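Local coordinates for protein histone-lysine N-methyltransferase, H3 lysine-9 specific SUVH4 (PDB 4QEO) that methylates the ninth lysine of histone H3, a mark of transcriptional repression, using S-adenosyl-L-methionine, and binds methylated DNA, at residues Asp119-Ala123 against Asp124-Tyr128. Sequence-based numbering, arbitrary orientation.
Sequences DLDNA and DTVTY. With nucleotides of chain B.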
ATOM      1  N   ASP A 119      14.410  27.436  -1.045  1.00 21.02           N
ATOM      2  CA  ASP A 119      13.218  26.984  -0.298  1.00 21.59           C
ATOM      3  C   ASP A 119      13.496  27.052   1.209  1.00 25.00           C
ATOM      4  O   ASP A 119      14.574  26.679   1.650  1.00 24.68           O
ATOM      5  CB  ASP A 119      12.832  25.529  -0.650  1.00 22.26           C
ATOM      6  CG  ASP A 119      12.242  25.378  -2.050  1.00 25.12           C
ATOM      7  OD1 ASP A 119      11.882  26.402  -2.681  1.00 23.96           O
ATOM      8  OD2 ASP A 119      12.128  24.210  -2.511  1.00 22.37           O
ATOM      9  N   LEU A 120      12.519  27.511   1.991  1.00 26.53           N
ATOM     10  CA  LEU A 120      12.622  27.515   3.451  1.00 25.40           C
ATOM     11  C   LEU A 120      11.354  26.908   4.042  1.00 22.70           C
ATOM     12  O   LEU A 120      10.287  27.475   3.895  1.00 18.98           O
ATOM     13  CB  LEU A 120      12.812  28.944   3.995  1.00 23.55           C
ATOM     14  CG  LEU A 120      12.887  28.987   5.530  1.00 29.24           C
ATOM     15  CD1 LEU A 120      14.120  28.197   5.958  1.00 28.75           C
ATOM     16  CD2 LEU A 120      12.927  30.426   6.083  1.00 26.62           C
ATOM     17  N   ASP A 121      11.483  25.775   4.701  1.00 22.24           N
ATOM     18  CA  ASP A 121      10.356  25.043   5.255  1.00 22.41           C
ATOM     19  C   ASP A 121      10.231  25.211   6.746  1.00 22.01           C
ATOM     20  O   ASP A 121      11.015  24.720   7.495  1.00 21.83           O
ATOM     21  CB  ASP A 121      10.440  23.549   4.927  1.00 21.76           C
ATOM     22  CG  ASP A 121       9.208  22.772   5.353  1.00 28.87           C
ATOM     23  OD1 ASP A 121       8.281  23.339   5.860  1.00 26.80           O
ATOM     24  OD2 ASP A 121       9.189  21.580   5.180  1.00 27.09           O
ATOM     25  N   ASN A 122       9.171  25.873   7.130  1.00 20.58           N
ATOM     26  CA  ASN A 122       8.829  26.037   8.509  1.00 25.17           C
ATOM     27  C   ASN A 122       7.427  25.561   8.839  1.00 29.71           C
ATOM     28  O   ASN A 122       6.746  26.199   9.553  1.00 27.80           O
ATOM     29  CB  ASN A 122       9.053  27.458   8.979  1.00 28.93           C
ATOM     30  CG  ASN A 122      10.513  27.762   9.267  1.00 34.12           C
ATOM     31  OD1 ASN A 122      10.987  28.809   8.925  1.00 31.31           O
ATOM     32  ND2 ASN A 122      11.200  26.851   9.870  1.00 28.35           N
ATOM     33  N   ALA A 123       7.013  24.458   8.241  1.00 23.91           N
ATOM     34  CA  ALA A 123       5.782  23.791   8.571  1.00 27.34           C
ATOM     35  C   ALA A 123       4.541  24.552   8.182  1.00 27.69           C
ATOM     36  O   ALA A 123       4.124  24.463   7.084  1.00 25.74           O
ATOM     37  CB  ALA A 123       5.752  23.354  10.022  1.00 30.29           C
ATOM     38  N   ASP A 124       3.926  25.217   9.137  1.00 21.74           N
ATOM     39  CA  ASP A 124       2.754  26.026   8.892  1.00 20.96           C
ATOM     40  C   ASP A 124       3.088  27.199   7.981  1.00 26.11           C
ATOM     41  O   ASP A 124       2.260  27.748   7.350  1.00 22.33           O
ATOM     42  CB  ASP A 124       2.158  26.534  10.184  1.00 27.47           C
ATOM     43  CG  ASP A 124       1.218  25.548  10.834  1.00 39.62           C
ATOM     44  OD1 ASP A 124       1.148  24.386  10.455  1.00 39.36           O
ATOM     45  OD2 ASP A 124       0.533  25.964  11.760  1.00 52.01           O
ATOM     46  N   THR A 125       4.338  27.582   7.969  1.00 24.90           N
ATOM     47  CA  THR A 125       4.795  28.658   7.105  1.00 23.48           C
ATOM     48  C   THR A 125       5.884  28.154   6.170  1.00 24.39           C
ATOM     49  O   THR A 125       6.757  27.465   6.617  1.00 22.85           O
ATOM     50  CB  THR A 125       5.336  29.842   7.920  1.00 28.66           C
ATOM     51  OG1 THR A 125       4.289  30.414   8.685  1.00 30.47           O
ATOM     52  CG2 THR A 125       5.898  30.892   7.018  1.00 31.53           C
ATOM     53  N   VAL A 126       5.807  28.497   4.887  1.00 21.43           N
ATOM     54  CA  VAL A 126       6.800  28.047   3.921  1.00 22.67           C
ATOM     55  C   VAL A 126       7.207  29.221   3.028  1.00 22.52           C
ATOM     56  O   VAL A 126       6.380  30.063   2.706  1.00 21.12           O
ATOM     57  CB  VAL A 126       6.203  26.914   3.039  1.00 23.59           C
ATOM     58  CG1 VAL A 126       7.100  26.593   1.863  1.00 22.04           C
ATOM     59  CG2 VAL A 126       5.988  25.649   3.886  1.00 22.32           C
ATOM     60  N   THR A 127       8.486  29.283   2.656  1.00 21.94           N
ATOM     61  CA  THR A 127       8.917  30.193   1.610  1.00 23.22           C
ATOM     62  C   THR A 127       9.329  29.324   0.429  1.00 20.18           C
ATOM     63  O   THR A 127      10.362  28.663   0.468  1.00 23.21           O
ATOM     64  CB  THR A 127      10.082  31.087   2.076  1.00 23.96           C
ATOM     65  OG1 THR A 127       9.687  31.775   3.264  1.00 22.11           O
ATOM     66  CG2 THR A 127      10.422  32.149   0.998  1.00 21.95           C
ATOM     67  N   TYR A 128       8.484  29.289  -0.593  1.00 21.08           N
ATOM     68  CA  TYR A 128       8.647  28.366  -1.720  1.00 19.06           C
ATOM     69  C   TYR A 128       9.209  29.125  -2.919  1.00 18.14           C
ATOM     70  O   TYR A 128       8.651  30.151  -3.338  1.00 20.72           O
ATOM     71  CB  TYR A 128       7.282  27.783  -2.079  1.00 15.75           C
ATOM     72  CG  TYR A 128       7.322  26.651  -3.080  1.00 16.83           C
ATOM     73  CD1 TYR A 128       7.774  25.393  -2.718  1.00 17.88           C
ATOM     74  CD2 TYR A 128       6.885  26.841  -4.384  1.00 17.87           C
ATOM     75  CE1 TYR A 128       7.779  24.336  -3.653  1.00 23.18           C
ATOM     76  CE2 TYR A 128       6.879  25.814  -5.300  1.00 23.06           C
ATOM     77  CZ  TYR A 128       7.328  24.565  -4.935  1.00 21.33           C
ATOM     78  OH  TYR A 128       7.315  23.551  -5.864  1.00 21.91           O
TER
ATOM     79  N1  5CM B   7      11.051  21.620  -6.421  1.00 22.44           N
ATOM     80  C2  5CM B   7      11.385  22.033  -5.126  1.00 26.54           C
ATOM     81  N3  5CM B   7      11.211  23.289  -4.712  1.00 26.15           N
ATOM     82  C4  5CM B   7      10.719  24.197  -5.510  1.00 27.89           C
ATOM     83  C5  5CM B   7      10.369  23.792  -6.867  1.00 25.49           C
ATOM     84  C5A 5CM B   7       9.821  24.806  -7.798  1.00 21.60           C
ATOM     85  C6  5CM B   7      10.576  22.498  -7.267  1.00 21.25           C
ATOM     86  O2  5CM B   7      11.816  21.255  -4.327  1.00 21.94           O
ATOM     87  N4  5CM B   7      10.540  25.433  -5.136  1.00 25.44           N
ATOM     88  C1' 5CM B   7      11.341  20.266  -6.833  1.00 20.93           C
ATOM     89  C2' 5CM B   7      10.323  19.433  -7.592  1.00 21.11           C
ATOM     90  C3' 5CM B   7      11.234  18.503  -8.356  1.00 26.18           C
ATOM     91  C4' 5CM B   7      12.349  19.438  -8.779  1.00 25.94           C
ATOM     92  O4' 5CM B   7      12.426  20.373  -7.730  1.00 25.28           O
ATOM     93  O3' 5CM B   7      11.812  17.522  -7.511  1.00 22.91           O
ATOM     94  C5' 5CM B   7      12.191  20.094 -10.154  1.00 27.70           C
ATOM     95  O5' 5CM B   7      11.000  20.800 -10.383  1.00 28.49           O
ATOM     96  P   5CM B   7      10.893  22.005 -11.367  1.00 25.89           P
ATOM     97  OP1 5CM B   7       9.656  22.659 -11.107  1.00 25.32           O
ATOM     98  OP2 5CM B   7      12.111  22.731 -11.374  1.00 24.35           O
TER
HETATM   99  O   HOH W   1       9.119  30.059   5.454  1.00 36.27           O
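Leu120 and Thr127 pair through two nearly straight backbone hydrogen bonds, Leu120 N to Thr127 O at 2.9 Å and Thr127 N to Leu120 O at 2.8 Å, while their CB atoms meet on one face of a two-stranded antiparallel ribbon. Thr127 OG1 and Leu120 O also share a water on this face, and Arg208 of the neighbouring strand reaches the same hydroxyl. Asn122 and Thr125 close the ribbon across a type II' turn; Thr125 N approaches Asn122 O from well above the carbonyl plane. In Asp121, on the other face with Val126, CG anti to the backbone N (chi1 -174°) sets the carboxylate beside its own carbonyl carbon, within reach of the amide two residues on. OD1 accepts Ala123 N at 2.9 Å, forming an Asx turn, and lies against Val126 CG2, whereas OD2 makes a salt bridge with Arg169.

At the open end of the hairpin, Asp119 can be followed outward onto the DNA. Its CB lies beside Thr127 O, and CG leads to a carboxylate facing the base-pairing edge of 5-methylcytosine 7 of chain B. OD1 accepts a hydrogen bond from the base N4 at 3.0 Å and another from Thr129 OG1, which helps fix the carboxylate's rotation; OD2 comes within 2.6 Å of the base N3, a closeness that may reflect a shared proton. Tyr128 turns one face of its ring to the amino end of the base, N4 of 5-methylcytosine 7 lying 3.3 Å above the ring plane, offset toward the rim. Its OH lies 3.4 Å from the 5-methyl carbon C5A and is hydrogen-bonded to Val111 O. An aspartate reading the base-pairing edge beside a tyrosine whose ring face meets the base is characteristic of the SRA-domain pocket for a flipped-out 5-methylcytosine, here built on a β-hairpin.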